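Local coordinates for adhesion protein (Streptococcus pseudopneumoniae 5247, PDB 7LM5) that probably captures zinc outside the cell as the solute-binding protein of an ATP-binding cassette transporter and hands it on for uptake, at residues H70-E75 with V92-E97. The protein carries 1 engineered substitution. Numbering follows the deposited sequence.
Sequences HSHTLE and VLEASE. With ZN (zinc ion), chain E.
The H72 ring and the E94 carboxylate meet at a zinc ion with their planes 73° apart, one zinc-bound water lying in the H72 ring plane at its edge. S96 OG lies over one face of the H70 ring, toward its rim, and W127 meets that ring edge-to-face. ND1 of H72 binds the metal at 2.2 Å. E94 binds the zinc bidentately through both carboxylate oxygens, OE2 at 2.2 Å and OE1 at 2.4 Å; CG anti to the backbone N (chi1 -171°) and an extended chain carry them to the metal. OE2 also accepts the H72 backbone N-H at 3.1 Å, from above the carboxylate plane, tying E94 to the H72 loop. Two waters complete the five bonds found, consistent with a site open to solvent at H72. This is probably an additional zinc site at the C-terminal edge of the parallel sheet, distinct from that of H125, H189 and E264, ligands expected of the family's transport site. S96 OG donates to H70 O at 2.6 Å from above the carbonyl plane; S96 N adds a weak bond. E75 OE1 takes the S71 N-H almost straight, at 3.2 Å. E136 holds H70 ND1, and the P124 carbonyl NE2. The contact joins the loop after strand 66-69 to the end of parallel edge strand 91-94 and its type I turn E94-E97, with A95 against helices 23-33 and 130-147.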
ATOM      1  N   HIS A  70       3.906   8.203  -1.673  1.00 38.61           N
ATOM      2  CA  HIS A  70       3.954   7.349  -0.493  1.00 35.01           C
ATOM      3  C   HIS A  70       5.304   7.417   0.211  1.00 35.83           C
ATOM      4  O   HIS A  70       5.398   7.915   1.338  1.00 35.51           O
ATOM      5  CB  HIS A  70       3.632   5.903  -0.872  1.00 32.01           C
ATOM      6  CG  HIS A  70       3.678   4.950   0.283  1.00 29.15           C
ATOM      7  ND1 HIS A  70       2.981   5.168   1.453  1.00 28.33           N
ATOM      8  CD2 HIS A  70       4.336   3.780   0.448  1.00 27.73           C
ATOM      9  CE1 HIS A  70       3.208   4.169   2.288  1.00 26.81           C
ATOM     10  NE2 HIS A  70       4.027   3.314   1.703  1.00 26.11           N
ATOM     11  N   SER A  71       6.353   6.920  -0.438  1.00 39.52           N
ATOM     12  CA  SER A  71       7.650   6.802   0.212  1.00 39.62           C
ATOM     13  C   SER A  71       8.739   6.741  -0.848  1.00 42.29           C
ATOM     14  O   SER A  71       8.494   6.358  -1.995  1.00 43.63           O
ATOM     15  CB  SER A  71       7.710   5.563   1.113  1.00 36.24           C
ATOM     16  OG  SER A  71       8.995   5.411   1.690  1.00 36.21           O
ATOM     17  N   HIS A  72       9.953   7.121  -0.441  1.00 41.39           N
ATOM     18  CA  HIS A  72      11.102   6.985  -1.327  1.00 43.40           C
ATOM     19  C   HIS A  72      11.467   5.527  -1.566  1.00 41.54           C
ATOM     20  O   HIS A  72      12.177   5.229  -2.531  1.00 43.05           O
ATOM     21  CB  HIS A  72      12.305   7.741  -0.760  1.00 44.43           C
ATOM     22  CG  HIS A  72      12.843   7.161   0.511  1.00 42.00           C
ATOM     23  ND1 HIS A  72      12.394   7.549   1.755  1.00 40.73           N
ATOM     24  CD2 HIS A  72      13.798   6.226   0.731  1.00 40.91           C
ATOM     25  CE1 HIS A  72      13.046   6.875   2.686  1.00 39.18           C
ATOM     26  NE2 HIS A  72      13.904   6.066   2.091  1.00 39.22           N
ATOM     27  N   THR A  73      10.997   4.618  -0.710  1.00 41.60           N
ATOM     28  CA  THR A  73      11.202   3.189  -0.901  1.00 39.99           C
ATOM     29  C   THR A  73      10.260   2.593  -1.939  1.00 39.82           C
ATOM     30  O   THR A  73      10.394   1.408  -2.263  1.00 38.64           O
ATOM     31  CB  THR A  73      11.031   2.448   0.429  1.00 37.12           C
ATOM     32  OG1 THR A  73       9.710   2.671   0.938  1.00 35.48           O
ATOM     33  CG2 THR A  73      12.047   2.939   1.448  1.00 37.77           C
ATOM     34  N   LEU A  74       9.315   3.375  -2.459  1.00 37.09           N
ATOM     35  CA  LEU A  74       8.416   2.904  -3.504  1.00 37.19           C
ATOM     36  C   LEU A  74       8.575   3.758  -4.755  1.00 41.34           C
ATOM     37  O   LEU A  74       9.209   3.335  -5.726  1.00 42.86           O
ATOM     38  CB  LEU A  74       6.965   2.924  -3.022  1.00 34.56           C
ATOM     39  CG  LEU A  74       5.931   2.349  -3.991  1.00 33.97           C
ATOM     40  CD1 LEU A  74       6.220   0.880  -4.275  1.00 32.72           C
ATOM     41  CD2 LEU A  74       4.525   2.526  -3.443  1.00 30.98           C
ATOM     42  N   GLU A  75       8.005   4.964  -4.739  1.00 46.47           N
ATOM     43  CA  GLU A  75       8.161   5.908  -5.846  1.00 50.68           C
ATOM     44  C   GLU A  75       9.554   6.525  -5.747  1.00 52.40           C
ATOM     45  O   GLU A  75       9.748   7.645  -5.267  1.00 53.68           O
ATOM     46  CB  GLU A  75       7.071   6.973  -5.814  1.00 51.86           C
ATOM     47  CG  GLU A  75       5.648   6.433  -5.811  1.00 48.48           C
ATOM     48  CD  GLU A  75       5.104   6.218  -4.411  1.00 44.24           C
ATOM     49  OE1 GLU A  75       5.911   6.078  -3.468  1.00 43.38           O
ATOM     50  OE2 GLU A  75       3.864   6.197  -4.253  1.00 41.61           O
ATOM     51  N   VAL A  92       6.259  19.090  -2.893  1.00 40.20           N
ATOM     52  CA  VAL A  92       6.239  17.633  -2.870  1.00 39.50           C
ATOM     53  C   VAL A  92       6.149  17.165  -1.424  1.00 37.31           C
ATOM     54  O   VAL A  92       6.930  17.597  -0.568  1.00 36.94           O
ATOM     55  CB  VAL A  92       7.484  17.063  -3.567  1.00 40.81           C
ATOM     56  CG1 VAL A  92       7.340  15.563  -3.773  1.00 40.28           C
ATOM     57  CG2 VAL A  92       7.719  17.776  -4.893  1.00 42.46           C
ATOM     58  N   LEU A  93       5.194  16.279  -1.149  1.00 39.48           N
ATOM     59  CA  LEU A  93       4.953  15.771   0.195  1.00 36.71           C
ATOM     60  C   LEU A  93       5.095  14.256   0.202  1.00 35.20           C
ATOM     61  O   LEU A  93       4.452  13.563  -0.594  1.00 35.46           O
ATOM     62  CB  LEU A  93       3.560  16.167   0.695  1.00 35.02           C
ATOM     63  CG  LEU A  93       3.157  17.640   0.604  1.00 36.26           C
ATOM     64  CD1 LEU A  93       1.765  17.835   1.186  1.00 34.42           C
ATOM     65  CD2 LEU A  93       4.166  18.537   1.310  1.00 37.31           C
ATOM     66  N   GLU A  94       5.935  13.747   1.100  1.00 49.19           N
ATOM     67  CA  GLU A  94       6.089  12.311   1.302  1.00 46.78           C
ATOM     68  C   GLU A  94       5.089  11.878   2.369  1.00 43.85           C
ATOM     69  O   GLU A  94       5.247  12.206   3.548  1.00 42.99           O
ATOM     70  CB  GLU A  94       7.522  11.976   1.709  1.00 46.40           C
ATOM     71  CG  GLU A  94       7.841  10.493   1.733  1.00 44.07           C
ATOM     72  CD  GLU A  94       9.292  10.225   2.078  1.00 44.08           C
ATOM     73  OE1 GLU A  94       9.997  11.182   2.457  1.00 45.50           O
ATOM     74  OE2 GLU A  94       9.728   9.059   1.967  1.00 42.64           O
ATOM     75  N   ALA A  95       4.057  11.138   1.952  1.00 39.33           N
ATOM     76  CA  ALA A  95       2.936  10.835   2.836  1.00 37.25           C
ATOM     77  C   ALA A  95       3.329   9.967   4.025  1.00 35.13           C
ATOM     78  O   ALA A  95       2.605   9.951   5.026  1.00 34.44           O
ATOM     79  CB  ALA A  95       1.817  10.152   2.048  1.00 36.15           C
ATOM     80  N   SER A  96       4.450   9.249   3.949  1.00 38.09           N
ATOM     81  CA  SER A  96       4.863   8.347   5.016  1.00 36.41           C
ATOM     82  C   SER A  96       6.133   8.813   5.719  1.00 37.26           C
ATOM     83  O   SER A  96       6.841   7.994   6.314  1.00 36.24           O
ATOM     84  CB  SER A  96       5.050   6.932   4.469  1.00 34.58           C
ATOM     85  OG  SER A  96       6.140   6.879   3.567  1.00 35.15           O
ATOM     86  N   GLU A  97       6.438  10.106   5.662  1.00 50.42           N
ATOM     87  CA  GLU A  97       7.619  10.620   6.343  1.00 51.34           C
ATOM     88  C   GLU A  97       7.445  10.500   7.852  1.00 50.58           C
ATOM     89  O   GLU A  97       6.460  10.985   8.416  1.00 50.98           O
ATOM     90  CB  GLU A  97       7.873  12.073   5.952  1.00 53.70           C
ATOM     91  CG  GLU A  97       9.125  12.665   6.581  1.00 54.88           C
ATOM     92  CD  GLU A  97       9.335  14.121   6.217  1.00 57.23           C
ATOM     93  OE1 GLU A  97       8.442  14.710   5.571  1.00 57.91           O
ATOM     94  OE2 GLU A  97      10.393  14.677   6.577  1.00 58.47           O
TER
HETATM   95 ZN    ZN E 404      11.765   9.534   2.499  0.62 49.56          ZN
HETATM   96  O   HOH W   1      12.235  10.623   0.750  1.00 43.96           O
HETATM   97  O   HOH W   2      11.054   8.772   4.316  1.00 43.96           O